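Local coordinates for development-specific protein S (Myxococcus xanthus, PDB 1NPS) that assembles on the surface of myxospores in the presence of calcium, its N-terminal beta/gamma-crystallin domain binding two calcium ions, at residues A[4-9]-A[13-18]; A[23-28]-A[33-38]; A[50-55]-A[59-64]. All blocks are in the same frame, centred on the assembly; numbering follows the deposited sequence.

Interaction 1: A[4-9]-A[13-18]; sequences TVFYNE and GKQVDL. With CA (calcium ion), chain B.
Lys-14 lies alongside Tyr-7 and presses its chain on one face of the phenol ring, CD standing 3.7 Å from the ring centroid, 16° off the normal, a CH-pi contact displaced toward the rim. Its CG lies opposite the backbone N (chi1 -178°) and the extended start puts CD on the ring; the bend at chi3 (-53°) then turns CE and NZ past Tyr-7 CE2 toward a weak, long ion pair with Glu-34 OE2. The phenol OH is held by the backbone N of Glu-34. With an alanine here instead of Tyr-7, the lysine chain would probably lose the ring it lies on, and the Glu-34 amide its phenol partner. The tight part is the antiparallel ladder: Val-5 and Val-16 exchange two backbone bonds, and Val-5 N to Val-16 O (3.1 Å) is nearly straight. Their side chains, with Leu-18, turn into the core, where Ile-33 and Val-41 also pack. The face with Thr-4, Phe-6, Gln-15 and Asp-17 is looser: the glutamine and the aspartate are exposed, while the phenyl ring is buried. There Gln-15 OE1 lies at the ring edge, 3.4 Å from Phe-6 CE2, and Thr-4 OG1 donates to Asp-17 OD1 (2.7 Å). Beyond the corner, Tyr-7 O binds a calcium ion together with Thr-37, Ser-39 and Asn-76. This is the folded first hairpin of a beta/gamma-crystallin Greek key, with its calcium site beside the bend.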
loop_
_atom_site.group_PDB
_atom_site.type_symbol
_atom_site.label_atom_id
_atom_site.label_comp_id
_atom_site.label_asym_id
_atom_site.label_seq_id
_atom_site.Cartn_x
_atom_site.Cartn_y
_atom_site.Cartn_z
ATOM N N THR A 4 -5.337 4.769 0.801
ATOM C CA THR A 4 -5.542 4.944 -0.632
ATOM C C THR A 4 -4.152 4.910 -1.278
ATOM O O THR A 4 -3.238 5.606 -0.833
ATOM C CB THR A 4 -6.280 6.268 -0.961
ATOM O OG1 THR A 4 -7.404 6.422 -0.082
ATOM C CG2 THR A 4 -6.800 6.235 -2.377
ATOM N N VAL A 5 -3.965 3.989 -2.218
ATOM C CA VAL A 5 -2.697 3.841 -2.920
ATOM C C VAL A 5 -2.744 4.512 -4.285
ATOM O O VAL A 5 -3.728 4.368 -5.020
ATOM C CB VAL A 5 -2.315 2.346 -3.066
ATOM C CG1 VAL A 5 -2.146 1.713 -1.678
ATOM C CG2 VAL A 5 -3.373 1.595 -3.869
ATOM N N PHE A 6 -1.658 5.189 -4.645
ATOM C CA PHE A 6 -1.581 5.921 -5.912
ATOM C C PHE A 6 -0.499 5.386 -6.845
ATOM O O PHE A 6 0.534 4.872 -6.390
ATOM C CB PHE A 6 -1.330 7.412 -5.646
ATOM C CG PHE A 6 -2.452 8.093 -4.916
ATOM C CD1 PHE A 6 -2.525 8.046 -3.525
ATOM C CD2 PHE A 6 -3.455 8.761 -5.621
ATOM C CE1 PHE A 6 -3.578 8.652 -2.844
ATOM C CE2 PHE A 6 -4.501 9.366 -4.955
ATOM C CZ PHE A 6 -4.567 9.309 -3.560
ATOM N N TYR A 7 -0.748 5.472 -8.153
ATOM C CA TYR A 7 0.234 5.000 -9.133
ATOM C C TYR A 7 1.474 5.880 -9.253
ATOM O O TYR A 7 2.563 5.374 -9.553
ATOM C CB TYR A 7 -0.414 4.794 -10.501
ATOM C CG TYR A 7 -0.945 3.387 -10.700
ATOM C CD1 TYR A 7 -1.531 2.680 -9.638
ATOM C CD2 TYR A 7 -0.839 2.754 -11.938
ATOM C CE1 TYR A 7 -1.993 1.377 -9.806
ATOM C CE2 TYR A 7 -1.296 1.450 -12.120
ATOM C CZ TYR A 7 -1.871 0.766 -11.050
ATOM O OH TYR A 7 -2.309 -0.531 -11.226
ATOM N N ASN A 8 1.320 7.175 -8.983
ATOM C CA ASN A 8 2.428 8.130 -9.039
ATOM C C ASN A 8 2.632 8.817 -7.691
ATOM O O ASN A 8 1.759 8.770 -6.815
ATOM C CB ASN A 8 2.196 9.190 -10.120
ATOM C CG ASN A 8 2.094 8.597 -11.518
ATOM O OD1 ASN A 8 1.187 8.934 -12.278
ATOM N ND2 ASN A 8 3.015 7.699 -11.858
ATOM N N GLU A 9 3.810 9.408 -7.512
ATOM C CA GLU A 9 4.151 10.117 -6.278
ATOM C C GLU A 9 3.280 11.361 -6.035
ATOM O O GLU A 9 2.582 11.831 -6.928
ATOM C CB GLU A 9 5.642 10.500 -6.282
ATOM C CG GLU A 9 6.583 9.293 -6.209
ATOM C CD GLU A 9 8.052 9.652 -6.037
ATOM O OE1 GLU A 9 8.470 10.763 -6.423
ATOM O OE2 GLU A 9 8.804 8.806 -5.514
ATOM N N GLY A 13 -2.264 10.357 -10.206
ATOM C CA GLY A 13 -2.574 9.162 -10.968
ATOM C C GLY A 13 -3.639 8.235 -10.413
ATOM O O GLY A 13 -4.339 8.561 -9.463
ATOM N N LYS A 14 -3.751 7.067 -11.039
ATOM C CA LYS A 14 -4.704 6.021 -10.670
ATOM C C LYS A 14 -4.666 5.749 -9.170
ATOM O O LYS A 14 -3.594 5.594 -8.591
ATOM C CB LYS A 14 -4.365 4.747 -11.444
ATOM C CG LYS A 14 -5.286 3.578 -11.205
ATOM C CD LYS A 14 -4.898 2.421 -12.112
ATOM C CE LYS A 14 -4.835 2.871 -13.576
ATOM N NZ LYS A 14 -4.365 1.810 -14.529
ATOM N N GLN A 15 -5.846 5.661 -8.564
ATOM C CA GLN A 15 -5.965 5.436 -7.130
ATOM C C GLN A 15 -7.001 4.372 -6.770
ATOM O O GLN A 15 -7.983 4.194 -7.495
ATOM C CB GLN A 15 -6.296 6.754 -6.436
ATOM C CG GLN A 15 -7.553 7.434 -6.918
ATOM C CD GLN A 15 -7.760 8.767 -6.243
ATOM O OE1 GLN A 15 -7.388 9.816 -6.775
ATOM N NE2 GLN A 15 -8.350 8.738 -5.059
ATOM N N VAL A 16 -6.757 3.656 -5.669
ATOM C CA VAL A 16 -7.636 2.577 -5.193
ATOM C C VAL A 16 -7.617 2.502 -3.663
ATOM O O VAL A 16 -6.543 2.510 -3.053
ATOM C CB VAL A 16 -7.161 1.166 -5.729
ATOM C CG1 VAL A 16 -7.952 0.045 -5.084
ATOM C CG2 VAL A 16 -7.279 1.074 -7.249
ATOM N N ASP A 17 -8.789 2.370 -3.050
ATOM C CA ASP A 17 -8.899 2.263 -1.593
ATOM C C ASP A 17 -8.758 0.818 -1.117
ATOM O O ASP A 17 -9.225 -0.096 -1.779
ATOM C CB ASP A 17 -10.258 2.779 -1.107
ATOM C CG ASP A 17 -10.402 4.272 -1.242
ATOM O OD1 ASP A 17 -9.374 4.972 -1.257
ATOM O OD2 ASP A 17 -11.555 4.746 -1.318
ATOM N N LEU A 18 -8.089 0.618 0.017
ATOM C CA LEU A 18 -7.930 -0.723 0.582
ATOM C C LEU A 18 -8.342 -0.757 2.045
ATOM O O LEU A 18 -7.685 -0.138 2.885
ATOM C CB LEU A 18 -6.476 -1.193 0.504
ATOM C CG LEU A 18 -5.882 -1.423 -0.880
ATOM C CD1 LEU A 18 -4.416 -1.799 -0.742
ATOM C CD2 LEU A 18 -6.686 -2.518 -1.582
HETATM CA CA CA B . 4.188 4.127 -9.469
HETATM O O HOH W 1 4.053 3.944 -11.034
#

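Interaction 2: A[23-28]-A[33-38]; sequences YTRAQL and IENNTI. With CA (calcium ion), chain C; CA (calcium ion), chain B.
The Arg-25 guanidinium and the Asn-35 amide are stacked, their planes only 10° apart, with ND2 over the centre of the guanidinium and 3.3 Å from Arg-25 CZ. Both groups present donors here, so the contact is flat stacking without a hydrogen bond. The arginine reaches it with CG opposite its backbone N (chi1 -179°) and the chain extended to NE, passing CD alongside Asn-35 OD1 at 3.6 Å. That oxygen is engaged by Ser-79 OG, which itself ligates calcium; Asn-35 may therefore act as a second-shell residue that positions this ligand. Farther along the helix, Leu-28 and Ile-33 cross at an angle, Leu-28 CD2 approaching Ile-33 CD1 at 4.1 Å. Their backbones are joined by Ile-33 N donating to Leu-28 O (2.9 Å), from above the carbonyl plane. Water 2 links the two backbones, donating to Arg-25 O and Ile-33 O. In the following turn, Thr-37 OG1 donates to Glu-34 O (2.7 Å). Asn-36 OD1 binds one calcium ion at 2.2 Å, and Thr-37 O binds the other. Thr-24 is the N-cap, its OG1 accepting a weak bond from Gln-27 N. Helix 25-30 thus packs against the loop that leads to strand 40-42; Leu-28 rests on Ile-81 of strand 80-85, and Ile-33 meets Val-5 of strand 3-6 and Val-16 of strand 15-18.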
loop_
_atom_site.group_PDB
_atom_site.type_symbol
_atom_site.label_atom_id
_atom_site.label_comp_id
_atom_site.label_asym_id
_atom_site.label_seq_id
_atom_site.Cartn_x
_atom_site.Cartn_y
_atom_site.Cartn_z
ATOM N N TYR A 23 -3.496 -8.548 1.620
ATOM C CA TYR A 23 -3.571 -8.595 0.162
ATOM C C TYR A 23 -2.325 -9.140 -0.526
ATOM O O TYR A 23 -1.264 -8.517 -0.484
ATOM C CB TYR A 23 -3.859 -7.193 -0.385
ATOM C CG TYR A 23 -5.077 -6.554 0.229
ATOM C CD1 TYR A 23 -6.351 -6.826 -0.272
ATOM C CD2 TYR A 23 -4.961 -5.696 1.320
ATOM C CE1 TYR A 23 -7.485 -6.262 0.303
ATOM C CE2 TYR A 23 -6.082 -5.126 1.904
ATOM C CZ TYR A 23 -7.347 -5.411 1.391
ATOM O OH TYR A 23 -8.471 -4.849 1.953
ATOM N N THR A 24 -2.466 -10.284 -1.183
ATOM C CA THR A 24 -1.358 -10.869 -1.929
ATOM C C THR A 24 -1.315 -10.180 -3.299
ATOM O O THR A 24 -2.181 -9.341 -3.613
ATOM C CB THR A 24 -1.540 -12.388 -2.143
ATOM O OG1 THR A 24 -2.676 -12.624 -2.976
ATOM C CG2 THR A 24 -1.713 -13.109 -0.805
ATOM N N ARG A 25 -0.301 -10.519 -4.092
ATOM C CA ARG A 25 -0.122 -9.957 -5.433
ATOM C C ARG A 25 -1.352 -10.200 -6.304
ATOM O O ARG A 25 -1.838 -9.292 -6.974
ATOM C CB ARG A 25 1.136 -10.547 -6.092
ATOM C CG ARG A 25 1.437 -10.016 -7.470
ATOM C CD ARG A 25 2.748 -10.579 -8.013
ATOM N NE ARG A 25 2.906 -10.319 -9.447
ATOM C CZ ARG A 25 4.072 -10.293 -10.093
ATOM N NH1 ARG A 25 5.210 -10.513 -9.439
ATOM N NH2 ARG A 25 4.105 -10.026 -11.393
ATOM N N ALA A 26 -1.854 -11.428 -6.283
ATOM C CA ALA A 26 -3.038 -11.786 -7.062
ATOM C C ALA A 26 -4.300 -11.053 -6.564
ATOM O O ALA A 26 -5.143 -10.660 -7.368
ATOM C CB ALA A 26 -3.244 -13.291 -7.021
ATOM N N GLN A 27 -4.426 -10.876 -5.250
ATOM C CA GLN A 27 -5.591 -10.178 -4.692
ATOM C C GLN A 27 -5.540 -8.688 -5.035
ATOM O O GLN A 27 -6.567 -8.066 -5.283
ATOM C CB GLN A 27 -5.693 -10.394 -3.177
ATOM C CG GLN A 27 -6.127 -11.795 -2.833
ATOM C CD GLN A 27 -6.023 -12.128 -1.365
ATOM O OE1 GLN A 27 -6.747 -12.990 -0.876
ATOM N NE2 GLN A 27 -5.102 -11.483 -0.667
ATOM N N LEU A 28 -4.333 -8.131 -5.092
ATOM C CA LEU A 28 -4.175 -6.730 -5.441
ATOM C C LEU A 28 -4.589 -6.537 -6.894
ATOM O O LEU A 28 -5.325 -5.605 -7.232
ATOM C CB LEU A 28 -2.722 -6.290 -5.231
ATOM C CG LEU A 28 -2.292 -6.113 -3.766
ATOM C CD1 LEU A 28 -0.813 -5.755 -3.690
ATOM C CD2 LEU A 28 -3.148 -5.041 -3.083
ATOM N N ILE A 33 -4.965 -3.161 -8.844
ATOM C CA ILE A 33 -3.665 -2.636 -8.435
ATOM C C ILE A 33 -2.583 -3.522 -9.013
ATOM O O ILE A 33 -2.324 -4.598 -8.489
ATOM C CB ILE A 33 -3.522 -2.616 -6.900
ATOM C CG1 ILE A 33 -4.541 -1.643 -6.295
ATOM C CG2 ILE A 33 -2.074 -2.257 -6.490
ATOM C CD1 ILE A 33 -4.519 -1.592 -4.789
ATOM N N GLU A 34 -1.976 -3.078 -10.105
ATOM C CA GLU A 34 -0.920 -3.840 -10.765
ATOM C C GLU A 34 0.322 -3.974 -9.897
ATOM O O GLU A 34 0.645 -3.097 -9.098
ATOM C CB GLU A 34 -0.543 -3.192 -12.096
ATOM C CG GLU A 34 -1.680 -3.133 -13.087
ATOM C CD GLU A 34 -1.479 -2.048 -14.117
ATOM O OE1 GLU A 34 -0.598 -2.214 -14.986
ATOM O OE2 GLU A 34 -2.200 -1.026 -14.057
ATOM N N ASN A 35 1.040 -5.069 -10.096
ATOM C CA ASN A 35 2.247 -5.331 -9.330
ATOM C C ASN A 35 3.301 -4.234 -9.518
ATOM O O ASN A 35 3.471 -3.699 -10.629
ATOM C CB ASN A 35 2.820 -6.673 -9.752
ATOM C CG ASN A 35 4.013 -7.060 -8.940
ATOM O OD1 ASN A 35 3.933 -7.178 -7.716
ATOM N ND2 ASN A 35 5.142 -7.261 -9.614
ATOM N N ASN A 36 4.030 -3.939 -8.445
ATOM C CA ASN A 36 5.091 -2.925 -8.443
ATOM C C ASN A 36 4.681 -1.625 -9.148
ATOM O O ASN A 36 5.355 -1.198 -10.096
ATOM C CB ASN A 36 6.377 -3.458 -9.119
ATOM C CG ASN A 36 6.926 -4.742 -8.487
ATOM O OD1 ASN A 36 6.678 -5.056 -7.325
ATOM N ND2 ASN A 36 7.717 -5.476 -9.270
ATOM N N THR A 37 3.581 -1.001 -8.732
ATOM C CA THR A 37 3.152 0.252 -9.365
ATOM C C THR A 37 2.900 1.380 -8.372
ATOM O O THR A 37 2.961 2.566 -8.733
ATOM C CB THR A 37 1.880 0.080 -10.247
ATOM O OG1 THR A 37 0.804 -0.457 -9.464
ATOM C CG2 THR A 37 2.159 -0.814 -11.457
ATOM N N ILE A 38 2.659 1.023 -7.118
ATOM C CA ILE A 38 2.386 2.000 -6.073
ATOM C C ILE A 38 3.553 2.962 -5.847
ATOM O O ILE A 38 4.706 2.551 -5.747
ATOM C CB ILE A 38 2.004 1.287 -4.775
ATOM C CG1 ILE A 38 0.718 0.494 -5.008
ATOM C CG2 ILE A 38 1.856 2.280 -3.649
ATOM C CD1 ILE A 38 0.270 -0.282 -3.809
HETATM CA CA CA C . 7.605 -6.572 -5.987
HETATM CA CA CA B . 4.188 4.127 -9.469
HETATM O O HOH W 2 -0.580 -7.051 -8.402
HETATM O O HOH W 1 4.053 3.944 -11.034
HETATM O O HOH W 3 6.931 -5.674 -4.935
HETATM O O HOH W 4 7.998 -8.061 -6.759
HETATM O O HOH W 5 9.542 -6.047 -6.319
#

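Interaction 3: A[50-55]-A[59-64]; sequences ILYQND and GDQIEV. With CA (calcium ion), chain C.
The phenol ring of Tyr-52 and the carboxamide of Gln-61 stand side by side, their planes turned 85° apart, and Gln-61 OE1 comes obliquely to the ring, 3.2 Å from Tyr-52 CE1. The other end of the same amide lies beside Ile-50, NE2 being 3.5 Å from Ile-50 CG2, so one glutamine spans two neighbours on its face of the sheet. It can do so because its CG sits between the backbone N and the carbonyl carbon (chi1 57°); the chain beyond CG is extended and rises off the sheet beside Tyr-52, which puts the two ends of the amide at Tyr-52 and Ile-50. On the far side of the ring's strand, Ser-80 and Arg-82 pack against Tyr-52. The opposite face of the ladder is apolar: Leu-51 and Ile-62 point the same way, Leu-51 CB lying 3.8 Å from Ile-62 CG2. Their backbones form the hydrogen-bonded pair, the bond from Leu-51 N to Ile-62 O (2.9 Å) being nearly straight at 170°. Past the sheet, Gln-53 N still reaches Asp-60 O (3.0 Å). The chain turns a corner at Gln-53, whose O binds calcium at 2.4 Å, as do Asn-36 OD1 and Ser-79 OG; Asn-77 belongs to the same site. Gly-59 opposes Asn-54, whose ND2 comes within 3.7 Å of its CA and would collide with any CB. This folded hairpin of the second Greek key forms one border of its sheet: strand 61-64 is outermost, strand 47-52 lies inside it, and strand 80-85 follows, with Leu-51 packed on Ile-81.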
loop_
_atom_site.group_PDB
_atom_site.type_symbol
_atom_site.label_atom_id
_atom_site.label_comp_id
_atom_site.label_asym_id
_atom_site.label_seq_id
_atom_site.Cartn_x
_atom_site.Cartn_y
_atom_site.Cartn_z
ATOM N N ILE A 50 1.572 -2.193 5.860
ATOM C CA ILE A 50 2.923 -2.728 5.740
ATOM C C ILE A 50 3.022 -3.108 4.265
ATOM O O ILE A 50 2.230 -3.924 3.782
ATOM C CB ILE A 50 3.172 -3.976 6.613
ATOM C CG1 ILE A 50 2.826 -3.675 8.073
ATOM C CG2 ILE A 50 4.654 -4.370 6.514
ATOM C CD1 ILE A 50 2.842 -4.881 9.009
ATOM N N LEU A 51 3.910 -2.437 3.537
ATOM C CA LEU A 51 4.101 -2.703 2.114
ATOM C C LEU A 51 5.310 -3.638 1.969
ATOM O O LEU A 51 6.346 -3.419 2.594
ATOM C CB LEU A 51 4.320 -1.389 1.362
ATOM C CG LEU A 51 3.411 -0.220 1.753
ATOM C CD1 LEU A 51 3.726 0.968 0.862
ATOM C CD2 LEU A 51 1.947 -0.597 1.651
ATOM N N TYR A 52 5.149 -4.703 1.197
ATOM C CA TYR A 52 6.198 -5.707 1.006
ATOM C C TYR A 52 6.674 -5.748 -0.424
ATOM O O TYR A 52 5.880 -5.625 -1.350
ATOM C CB TYR A 52 5.674 -7.105 1.376
ATOM C CG TYR A 52 5.150 -7.246 2.786
ATOM C CD1 TYR A 52 5.992 -7.606 3.828
ATOM C CD2 TYR A 52 3.806 -7.034 3.073
ATOM C CE1 TYR A 52 5.506 -7.753 5.119
ATOM C CE2 TYR A 52 3.314 -7.176 4.347
ATOM C CZ TYR A 52 4.165 -7.533 5.371
ATOM O OH TYR A 52 3.672 -7.638 6.650
ATOM N N GLN A 53 7.970 -5.963 -0.611
ATOM C CA GLN A 53 8.551 -6.037 -1.946
ATOM C C GLN A 53 8.230 -7.370 -2.611
ATOM O O GLN A 53 8.202 -7.483 -3.835
ATOM C CB GLN A 53 10.062 -5.847 -1.856
ATOM C CG GLN A 53 10.757 -5.694 -3.203
ATOM C CD GLN A 53 12.063 -4.928 -3.077
ATOM O OE1 GLN A 53 12.064 -3.693 -2.971
ATOM N NE2 GLN A 53 13.180 -5.652 -3.042
ATOM N N ASN A 54 8.039 -8.397 -1.794
ATOM C CA ASN A 54 7.714 -9.727 -2.312
ATOM C C ASN A 54 6.270 -10.113 -1.991
ATOM O O ASN A 54 5.675 -9.619 -1.041
ATOM C CB ASN A 54 8.643 -10.807 -1.722
ATOM C CG ASN A 54 10.101 -10.614 -2.093
ATOM O OD1 ASN A 54 10.432 -9.992 -3.103
ATOM N ND2 ASN A 54 10.984 -11.182 -1.286
ATOM N N ASP A 55 5.715 -10.989 -2.816
ATOM C CA ASP A 55 4.369 -11.503 -2.605
ATOM C C ASP A 55 4.467 -12.360 -1.330
ATOM O O ASP A 55 5.561 -12.731 -0.906
ATOM C CB ASP A 55 3.976 -12.372 -3.810
ATOM C CG ASP A 55 2.488 -12.729 -3.845
ATOM O OD1 ASP A 55 1.703 -12.203 -3.025
ATOM O OD2 ASP A 55 2.113 -13.547 -4.712
ATOM N N GLY A 59 10.044 -10.133 2.502
ATOM C CA GLY A 59 11.036 -9.270 1.876
ATOM C C GLY A 59 11.268 -7.940 2.551
ATOM O O GLY A 59 10.952 -7.750 3.733
ATOM N N ASP A 60 11.898 -7.026 1.824
ATOM C CA ASP A 60 12.114 -5.696 2.363
ATOM C C ASP A 60 10.692 -5.114 2.486
ATOM O O ASP A 60 9.787 -5.481 1.729
ATOM C CB ASP A 60 12.983 -4.868 1.407
ATOM C CG ASP A 60 13.554 -3.612 2.061
ATOM O OD1 ASP A 60 13.358 -3.400 3.286
ATOM O OD2 ASP A 60 14.207 -2.826 1.333
ATOM N N GLN A 61 10.484 -4.233 3.448
ATOM C CA GLN A 61 9.157 -3.674 3.665
ATOM C C GLN A 61 9.219 -2.296 4.300
ATOM O O GLN A 61 10.269 -1.850 4.749
ATOM C CB GLN A 61 8.368 -4.606 4.592
ATOM C CG GLN A 61 9.068 -4.842 5.930
ATOM C CD GLN A 61 8.286 -5.718 6.892
ATOM O OE1 GLN A 61 8.166 -6.923 6.699
ATOM N NE2 GLN A 61 7.772 -5.115 7.944
ATOM N N ILE A 62 8.081 -1.621 4.335
ATOM C CA ILE A 62 7.997 -0.311 4.959
ATOM C C ILE A 62 6.640 -0.182 5.630
ATOM O O ILE A 62 5.621 -0.582 5.062
ATOM C CB ILE A 62 8.193 0.844 3.942
ATOM C CG1 ILE A 62 8.047 2.189 4.662
ATOM C CG2 ILE A 62 7.202 0.733 2.771
ATOM C CD1 ILE A 62 7.890 3.374 3.725
ATOM N N GLU A 63 6.644 0.285 6.872
ATOM C CA GLU A 63 5.396 0.494 7.606
ATOM C C GLU A 63 4.979 1.969 7.514
ATOM O O GLU A 63 5.767 2.869 7.817
ATOM C CB GLU A 63 5.558 0.083 9.066
ATOM C CG GLU A 63 4.377 0.450 9.938
ATOM C CD GLU A 63 4.684 0.256 11.403
ATOM O OE1 GLU A 63 5.191 1.210 12.034
ATOM O OE2 GLU A 63 4.434 -0.850 11.922
ATOM N N VAL A 64 3.786 2.212 6.979
ATOM C CA VAL A 64 3.278 3.576 6.846
ATOM C C VAL A 64 2.175 3.832 7.867
ATOM O O VAL A 64 1.214 3.061 7.970
ATOM C CB VAL A 64 2.753 3.872 5.409
ATOM C CG1 VAL A 64 3.901 3.868 4.422
ATOM C CG2 VAL A 64 1.702 2.843 4.994
HETATM CA CA CA C . 7.605 -6.572 -5.987
HETATM O O HOH W 3 6.931 -5.674 -4.935
HETATM O O HOH W 4 7.998 -8.061 -6.759
HETATM O O HOH W 5 9.542 -6.047 -6.319
#

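From the N terminus, interaction 1 closes the first hairpin loop, interaction 2 then closes the short loop around the end of helix 25-30, and interaction 3 closes the hairpin of the second Greek key. The three follow in series; none nests or crosses. Interactions 1 and 2 meet directly, within the first motif, where Val-5 packs on Ile-33, and they share the calcium ion bound by Tyr-7 and Thr-37. Interaction 2 also reaches interaction 3 through Arg-25 N and Asp-55 OD1, and through the second calcium, held by Asn-36 and Gln-53. Interaction 2 thus bridges the two hairpins, which do not touch each other, tying both Greek keys together.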